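Protein Diedel (Drosophila melanogaster, PDB 3ZZO) acts as a secreted cytokine that promotes survival of Sindbis virus infection by suppressing the immune deficiency pathway and limits intestinal stem cell proliferation after bacterial infection. Local coordinates at residues T4-R15 / Y79-P90. Residues are numbered along the deposited sequence; the frame is centred on the assembly and turned at random.
Sequences TSRELVEFKMDR and YGIQIIKVTRLP
Glu10 and Lys85 face each other across two antiparallel strands, 6-13 and 81-89, and their side chains run alongside each other in the same direction. Lys85 NZ forms a salt bridge with Glu10 OE2 at 3.1 Å, meeting that oxygen from above the carboxylate plane. CG of Lys85 lies anti to its backbone N (chi1 -172°), and a bend at chi3 turns the amine over the carboxylate.

The backbone beneath this pair is irregular. Ile84 and Lys85 both lie opposite Glu10, which makes a classic beta bulge. Glu10 O accepts from Ile84 N at 2.9 Å and from Lys85 N at 3.2 Å, both on the same face of its plane. Ile84 CD1 rests against CG, CD and CE of Lys12, the two side chains crossing at a slant.

Farther along this face, Leu8 and Leu89 cross at about a right angle. In the conformer given, Leu8 CG lies 3.5 Å from Leu89 CD1. A water bridges Leu8 O and Thr87 OG1. At the far end, Gln82 NE2 donates to the syn side of Asp14 OD2 at 3.0 Å, tilted out of the carboxylate plane and bent.

The other face is mostly apolar. Ile83 CD1 lies 3.6 Å from Val9 CG1, and Ile81 CG2 lies 3.9 Å from Phe11 CD2. Met13 CE reaches Tyr79 CB at 3.6 Å. Val86 CG1 packs against the carboxylate of Glu7, whose OE1 also accepts a weak hydrogen bond from Ser69 N.

Helix 69-75 packs on this second face. Phe72 meets Phe11 edge-to-face and touches Ile81, while Val73 touches Ile81 and Ile83. Strand 6-13 pairs on its other edge with strand 31-35, and strand 81-89 is outermost in the antiparallel sheet of the ferredoxin-like subdomain SD1.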
ATOM      1  N   THR A   4       2.383  -8.395  -8.624  1.00  8.33           N
ATOM      2  CA  THR A   4       3.593  -7.631  -8.541  1.00  8.90           C
ATOM      3  C   THR A   4       3.355  -6.119  -8.455  1.00  8.46           C
ATOM      4  O   THR A   4       4.258  -5.389  -8.109  1.00 10.23           O
ATOM      5  CB  THR A   4       4.483  -7.959  -9.760  1.00 11.45           C
ATOM      6  OG1 THR A   4       3.651  -7.957 -10.943  1.00 13.38           O
ATOM      7  CG2 THR A   4       5.169  -9.306  -9.603  1.00 13.08           C
ATOM      8  N   SER A   5       2.146  -5.660  -8.761  1.00  7.34           N
ATOM      9  CA  SER A   5       1.840  -4.240  -8.656  1.00  7.35           C
ATOM     10  C   SER A   5       1.701  -3.837  -7.189  1.00  6.61           C
ATOM     11  O   SER A   5       1.146  -4.594  -6.388  1.00  7.25           O
ATOM     12  CB  SER A   5       0.550  -3.883  -9.407  1.00  8.07           C
ATOM     13  OG  SER A   5       0.735  -4.070 -10.789  1.00 10.24           O
ATOM     14  N   ARG A   6       2.228  -2.656  -6.870  1.00  7.08           N
ATOM     15  CA  ARG A   6       2.073  -2.053  -5.551  0.50  7.21           C
ATOM     16  C   ARG A   6       2.163  -0.551  -5.694  1.00  6.60           C
ATOM     17  O   ARG A   6       2.454  -0.055  -6.803  1.00  8.14           O
ATOM     18  CB  ARG A   6       3.039  -2.622  -4.550  0.50  9.64           C
ATOM     19  CG  ARG A   6       4.494  -2.415  -4.828  0.50  9.76           C
ATOM     20  CD  ARG A   6       5.435  -3.438  -4.153  0.50 10.32           C
ATOM     21  NE  ARG A   6       6.801  -3.231  -4.483  0.50 12.56           N
ATOM     22  CZ  ARG A   6       7.779  -3.530  -3.654  0.50 13.38           C
ATOM     23  NH1 ARG A   6       7.553  -4.016  -2.399  0.50 12.75           N
ATOM     24  NH2 ARG A   6       9.014  -3.282  -4.034  0.50 16.50           N
ATOM     25  N   GLU A   7       1.875   0.200  -4.657  1.00  6.63           N
ATOM     26  CA  GLU A   7       2.030   1.651  -4.687  1.00  6.12           C
ATOM     27  C   GLU A   7       2.854   2.104  -3.518  1.00  6.57           C
ATOM     28  O   GLU A   7       2.693   1.641  -2.392  1.00  7.29           O
ATOM     29  CB  GLU A   7       0.690   2.403  -4.661  1.00  6.76           C
ATOM     30  CG  GLU A   7      -0.064   2.381  -5.958  1.00  7.09           C
ATOM     31  CD  GLU A   7      -1.347   3.155  -5.898  1.00  7.48           C
ATOM     32  OE1 GLU A   7      -1.876   3.437  -4.820  1.00  7.44           O
ATOM     33  OE2 GLU A   7      -1.862   3.461  -7.022  1.00  9.30           O
ATOM     34  N   LEU A   8       3.716   3.065  -3.785  1.00  6.43           N
ATOM     35  CA  LEU A   8       4.456   3.814  -2.767  1.00  7.21           C
ATOM     36  C   LEU A   8       3.697   5.086  -2.486  1.00  6.46           C
ATOM     37  O   LEU A   8       3.499   5.898  -3.404  1.00  8.08           O
ATOM     38  CB  LEU A   8       5.851   4.210  -3.326  0.50  7.79           C
ATOM     39  CG  LEU A   8       6.783   3.106  -3.911  0.50  7.77           C
ATOM     40  CD1 LEU A   8       7.871   3.711  -4.785  0.50  9.14           C
ATOM     41  CD2 LEU A   8       7.343   2.244  -2.801  0.50 11.04           C
ATOM     42  N   VAL A   9       3.237   5.291  -1.270  1.00  6.49           N
ATOM     43  CA  VAL A   9       2.427   6.420  -0.905  1.00  6.74           C
ATOM     44  C   VAL A   9       3.114   7.247   0.159  1.00  6.78           C
ATOM     45  O   VAL A   9       3.540   6.714   1.190  1.00  7.64           O
ATOM     46  CB  VAL A   9       1.055   5.968  -0.386  1.00  7.03           C
ATOM     47  CG1 VAL A   9       0.157   7.161  -0.035  1.00  8.49           C
ATOM     48  CG2 VAL A   9       0.359   5.048  -1.384  1.00  8.20           C
ATOM     49  N   GLU A  10       3.255   8.549  -0.092  1.00  6.46           N
ATOM     50  CA  GLU A  10       3.727   9.495   0.916  1.00  6.73           C
ATOM     51  C   GLU A  10       2.545  10.347   1.324  1.00  7.09           C
ATOM     52  O   GLU A  10       1.759  10.783   0.484  1.00  6.79           O
ATOM     53  CB  GLU A  10       4.839  10.400   0.365  1.00  8.45           C
ATOM     54  CG  GLU A  10       6.081   9.660   0.016  1.00 12.94           C
ATOM     55  CD  GLU A  10       7.204  10.614  -0.425  1.00 16.20           C
ATOM     56  OE1 GLU A  10       7.113  11.866  -0.280  1.00 21.22           O
ATOM     57  OE2 GLU A  10       8.192  10.095  -1.012  1.00 19.77           O
ATOM     58  N   PHE A  11       2.409  10.581   2.626  1.00  6.55           N
ATOM     59  CA  PHE A  11       1.215  11.262   3.120  1.00  6.80           C
ATOM     60  C   PHE A  11       1.496  11.878   4.477  1.00  6.37           C
ATOM     61  O   PHE A  11       2.450  11.485   5.170  1.00  7.76           O
ATOM     62  CB  PHE A  11       0.053  10.256   3.234  1.00  6.59           C
ATOM     63  CG  PHE A  11       0.293   9.124   4.222  1.00  6.66           C
ATOM     64  CD1 PHE A  11       1.021   7.994   3.842  1.00  6.89           C
ATOM     65  CD2 PHE A  11      -0.199   9.200   5.518  1.00  6.82           C
ATOM     66  CE1 PHE A  11       1.262   6.999   4.766  1.00  7.19           C
ATOM     67  CE2 PHE A  11       0.051   8.178   6.444  1.00  6.56           C
ATOM     68  CZ  PHE A  11       0.777   7.087   6.053  1.00  7.32           C
ATOM     69  N   LYS A  12       0.642  12.787   4.878  1.00  7.26           N
ATOM     70  CA  LYS A  12       0.628  13.321   6.235  1.00  7.41           C
ATOM     71  C   LYS A  12      -0.680  12.891   6.887  1.00  7.60           C
ATOM     72  O   LYS A  12      -1.569  12.352   6.232  1.00  7.82           O
ATOM     73  CB  LYS A  12       0.841  14.829   6.241  1.00  7.75           C
ATOM     74  CG  LYS A  12       2.283  15.175   5.946  1.00  9.49           C
ATOM     75  CD  LYS A  12       2.558  16.693   5.787  1.00 11.29           C
ATOM     76  CE  LYS A  12       4.041  16.955   5.472  1.00 13.34           C
ATOM     77  NZ  LYS A  12       4.260  18.371   5.090  1.00 16.08           N
ATOM     78  N   MET A  13      -0.767  13.055   8.200  1.00  7.85           N
ATOM     79  CA  MET A  13      -1.900  12.567   8.986  1.00  8.71           C
ATOM     80  C   MET A  13      -2.383  13.669   9.904  1.00  8.81           C
ATOM     81  O   MET A  13      -1.592  14.285  10.616  1.00  9.58           O
ATOM     82  CB  MET A  13      -1.432  11.383   9.891  1.00  9.70           C
ATOM     83  CG  MET A  13      -0.949  10.198   9.105  1.00  9.44           C
ATOM     84  SD  MET A  13      -0.394   8.871  10.153  1.00  9.33           S
ATOM     85  CE  MET A  13      -1.971   8.217  10.709  1.00  9.26           C
ATOM     86  N   ASP A  14      -3.675  13.878   9.960  1.00  9.09           N
ATOM     87  CA  ASP A  14      -4.234  14.836  10.903  1.00 10.31           C
ATOM     88  C   ASP A  14      -4.288  14.330  12.323  1.00  9.47           C
ATOM     89  O   ASP A  14      -4.177  15.093  13.273  1.00 10.54           O
ATOM     90  CB  ASP A  14      -5.637  15.223  10.472  1.00 11.59           C
ATOM     91  CG  ASP A  14      -5.670  15.964   9.156  1.00 14.15           C
ATOM     92  OD1 ASP A  14      -4.700  16.693   8.821  1.00 15.93           O
ATOM     93  OD2 ASP A  14      -6.642  15.721   8.458  1.00 21.09           O
ATOM     94  N   ARG A  15      -4.457  13.037  12.489  1.00  9.33           N
ATOM     95  CA  ARG A  15      -4.552  12.352  13.789  1.00  9.77           C
ATOM     96  C   ARG A  15      -3.748  11.061  13.724  1.00  9.23           C
ATOM     97  O   ARG A  15      -3.486  10.539  12.639  1.00 10.15           O
ATOM     98  CB  ARG A  15      -6.063  12.064  14.138  1.00 11.44           C
ATOM     99  CG  ARG A  15      -6.876  13.350  14.202  1.00 13.34           C
ATOM    100  CD  ARG A  15      -8.386  13.065  14.327  1.00 13.71           C
ATOM    101  NE  ARG A  15      -8.980  12.524  13.105  1.00 16.83           N
ATOM    102  CZ  ARG A  15      -9.273  13.233  12.023  1.00 17.24           C
ATOM    103  NH1 ARG A  15      -9.102  14.548  11.983  1.00 20.11           N
ATOM    104  NH2 ARG A  15      -9.859  12.625  10.981  1.00 20.92           N
ATOM    105  N   TYR A  79      -8.018   8.826  10.857  1.00  9.51           N
ATOM    106  CA  TYR A  79      -6.726   9.493  10.942  1.00  9.45           C
ATOM    107  C   TYR A  79      -6.625  10.710  10.052  1.00  9.19           C
ATOM    108  O   TYR A  79      -5.742  11.539  10.271  1.00 11.13           O
ATOM    109  CB  TYR A  79      -5.605   8.506  10.650  1.00  9.57           C
ATOM    110  CG  TYR A  79      -5.566   7.365  11.610  1.00  9.82           C
ATOM    111  CD1 TYR A  79      -5.378   7.586  12.957  1.00 12.47           C
ATOM    112  CD2 TYR A  79      -5.765   6.069  11.198  1.00 12.82           C
ATOM    113  CE1 TYR A  79      -5.362   6.541  13.846  1.00 15.31           C
ATOM    114  CE2 TYR A  79      -5.755   5.001  12.069  1.00 14.81           C
ATOM    115  CZ  TYR A  79      -5.512   5.256  13.393  1.00 14.70           C
ATOM    116  OH  TYR A  79      -5.484   4.233  14.278  1.00 17.23           O
ATOM    117  N   GLY A  80      -7.470  10.849   9.039  1.00  9.19           N
ATOM    118  CA  GLY A  80      -7.375  12.019   8.177  1.00  9.58           C
ATOM    119  C   GLY A  80      -6.097  12.012   7.313  1.00  9.24           C
ATOM    120  O   GLY A  80      -5.222  12.881   7.455  1.00 11.84           O
ATOM    121  N   ILE A  81      -6.029  11.075   6.388  1.00  7.86           N
ATOM    122  CA  ILE A  81      -4.864  10.876   5.545  1.00  7.54           C
ATOM    123  C   ILE A  81      -4.827  11.959   4.457  1.00  7.20           C
ATOM    124  O   ILE A  81      -5.786  12.098   3.687  1.00  8.53           O
ATOM    125  CB  ILE A  81      -4.888   9.506   4.885  1.00  7.12           C
ATOM    126  CG1 ILE A  81      -4.977   8.356   5.894  1.00  7.31           C
ATOM    127  CG2 ILE A  81      -3.711   9.336   3.937  1.00  7.52           C
ATOM    128  CD1 ILE A  81      -3.874   8.381   6.943  1.00  8.39           C
ATOM    129  N   GLN A  82      -3.726  12.711   4.424  1.00  6.79           N
ATOM    130  CA  GLN A  82      -3.494  13.770   3.465  1.00  7.25           C
ATOM    131  C   GLN A  82      -2.442  13.285   2.478  1.00  6.28           C
ATOM    132  O   GLN A  82      -1.231  13.305   2.740  1.00  6.95           O
ATOM    133  CB  GLN A  82      -3.032  15.040   4.183  1.00  7.70           C
ATOM    134  CG  GLN A  82      -4.021  15.526   5.239  1.00  8.95           C
ATOM    135  CD  GLN A  82      -5.373  15.825   4.686  1.00  8.50           C
ATOM    136  OE1 GLN A  82      -5.522  16.307   3.547  1.00 11.06           O
ATOM    137  NE2 GLN A  82      -6.398  15.632   5.477  1.00 10.06           N
ATOM    138  N   ILE A  83      -2.873  12.812   1.317  1.00  6.68           N
ATOM    139  CA  ILE A  83      -1.968  12.247   0.303  1.00  6.63           C
ATOM    140  C   ILE A  83      -1.086  13.336  -0.275  1.00  7.03           C
ATOM    141  O   ILE A  83      -1.567  14.402  -0.640  1.00  7.52           O
ATOM    142  CB  ILE A  83      -2.780  11.565  -0.827  1.00  7.49           C
ATOM    143  CG1 ILE A  83      -3.605  10.382  -0.253  1.00  7.60           C
ATOM    144  CG2 ILE A  83      -1.899  11.169  -1.992  1.00  8.46           C
ATOM    145  CD1 ILE A  83      -2.788   9.204   0.073  1.00  8.46           C
ATOM    146  N   ILE A  84       0.203  13.051  -0.383  1.00  7.00           N
ATOM    147  CA  ILE A  84       1.167  13.956  -1.011  1.00  7.53           C
ATOM    148  C   ILE A  84       1.632  13.408  -2.359  1.00  7.85           C
ATOM    149  O   ILE A  84       1.683  14.140  -3.323  1.00  9.26           O
ATOM    150  CB  ILE A  84       2.365  14.221  -0.100  1.00  8.42           C
ATOM    151  CG1 ILE A  84       1.891  14.940   1.161  1.00 10.52           C
ATOM    152  CG2 ILE A  84       3.442  15.077  -0.796  1.00 10.03           C
ATOM    153  CD1 ILE A  84       2.890  14.974   2.248  1.00 13.49           C
ATOM    154  N   LYS A  85       2.021  12.136  -2.397  1.00  7.30           N
ATOM    155  CA  LYS A  85       2.641  11.530  -3.581  1.00  8.96           C
ATOM    156  C   LYS A  85       2.208  10.072  -3.646  1.00  7.56           C
ATOM    157  O   LYS A  85       2.193   9.386  -2.629  1.00  7.50           O
ATOM    158  CB  LYS A  85       4.261  11.614  -3.357  1.00 13.00           C
ATOM    159  CG  LYS A  85       5.069  11.220  -4.502  1.00 13.43           C
ATOM    160  CD  LYS A  85       6.512  11.098  -4.109  1.00 15.03           C
ATOM    161  CE  LYS A  85       7.150  12.367  -3.642  1.00 18.46           C
ATOM    162  NZ  LYS A  85       8.592  12.264  -3.124  1.00 20.04           N
ATOM    163  N   VAL A  86       1.935   9.576  -4.866  1.00  6.88           N
ATOM    164  CA  VAL A  86       1.689   8.169  -5.113  1.00  6.78           C
ATOM    165  C   VAL A  86       2.479   7.725  -6.331  1.00  6.86           C
ATOM    166  O   VAL A  86       2.414   8.383  -7.377  1.00  7.69           O
ATOM    167  CB  VAL A  86       0.189   7.885  -5.376  1.00  7.63           C
ATOM    168  CG1 VAL A  86      -0.071   6.383  -5.595  1.00  8.68           C
ATOM    169  CG2 VAL A  86      -0.671   8.394  -4.211  1.00  8.18           C
ATOM    170  N   THR A  87       3.252   6.672  -6.182  1.00  7.60           N
ATOM    171  CA  THR A  87       4.026   6.089  -7.279  1.00  7.32           C
ATOM    172  C   THR A  87       3.585   4.655  -7.485  1.00  7.34           C
ATOM    173  O   THR A  87       3.614   3.844  -6.562  1.00  8.29           O
ATOM    174  CB  THR A  87       5.535   6.135  -7.004  1.00  7.91           C
ATOM    175  OG1 THR A  87       5.891   7.480  -6.661  1.00  8.95           O
ATOM    176  CG2 THR A  87       6.323   5.630  -8.208  1.00  9.65           C
ATOM    177  N   ARG A  88       3.191   4.357  -8.713  1.00  7.04           N
ATOM    178  CA  ARG A  88       2.782   2.996  -9.082  1.00  7.96           C
ATOM    179  C   ARG A  88       3.980   2.171  -9.474  1.00  8.20           C
ATOM    180  O   ARG A  88       4.777   2.550 -10.338  1.00  9.86           O
ATOM    181  CB  ARG A  88       1.789   3.038 -10.216  1.00  9.15           C
ATOM    182  CG  ARG A  88       0.531   3.819  -9.895  1.00 12.27           C
ATOM    183  CD  ARG A  88      -0.416   3.935 -11.065  1.00 15.92           C
ATOM    184  NE  ARG A  88       0.146   4.762 -12.116  1.00 20.85           N
ATOM    185  CZ  ARG A  88      -0.567   5.315 -13.093  1.00 21.77           C
ATOM    186  NH1 ARG A  88      -1.889   5.147 -13.173  1.00 23.20           N
ATOM    187  NH2 ARG A  88       0.065   6.090 -13.984  1.00 25.11           N
ATOM    188  N   LEU A  89       4.156   1.023  -8.824  1.00  9.07           N
ATOM    189  CA  LEU A  89       5.224   0.063  -9.146  1.00 10.77           C
ATOM    190  C   LEU A  89       4.597  -1.196  -9.732  1.00 11.68           C
ATOM    191  O   LEU A  89       3.540  -1.630  -9.324  1.00 13.08           O
ATOM    192  CB  LEU A  89       6.009  -0.286  -7.891  1.00 12.11           C
ATOM    193  CG  LEU A  89       6.618   0.878  -7.131  1.00 12.12           C
ATOM    194  CD1 LEU A  89       7.401   0.370  -5.925  1.00 15.71           C
ATOM    195  CD2 LEU A  89       7.562   1.720  -7.990  1.00 12.39           C
ATOM    196  N   PRO A  90       5.283  -1.836 -10.676  1.00 13.84           N
ATOM    197  CA  PRO A  90       6.551  -1.423 -11.315  1.00 12.13           C
ATOM    198  C   PRO A  90       6.375  -0.127 -12.082  1.00 10.64           C
ATOM    199  O   PRO A  90       5.393   0.086 -12.808  1.00 12.60           O
ATOM    200  CB  PRO A  90       6.864  -2.601 -12.267  1.00 15.23           C
ATOM    201  CG  PRO A  90       5.566  -3.179 -12.558  1.00 18.24           C
ATOM    202  CD  PRO A  90       4.788  -3.093 -11.262  1.00 16.60           C
TER
HETATM  203  O   HOH W   1       5.480   7.980  -3.939  1.00 11.15           O
HETATM  204  O   HOH W   2       9.766  10.060  -3.636  1.00 18.97           O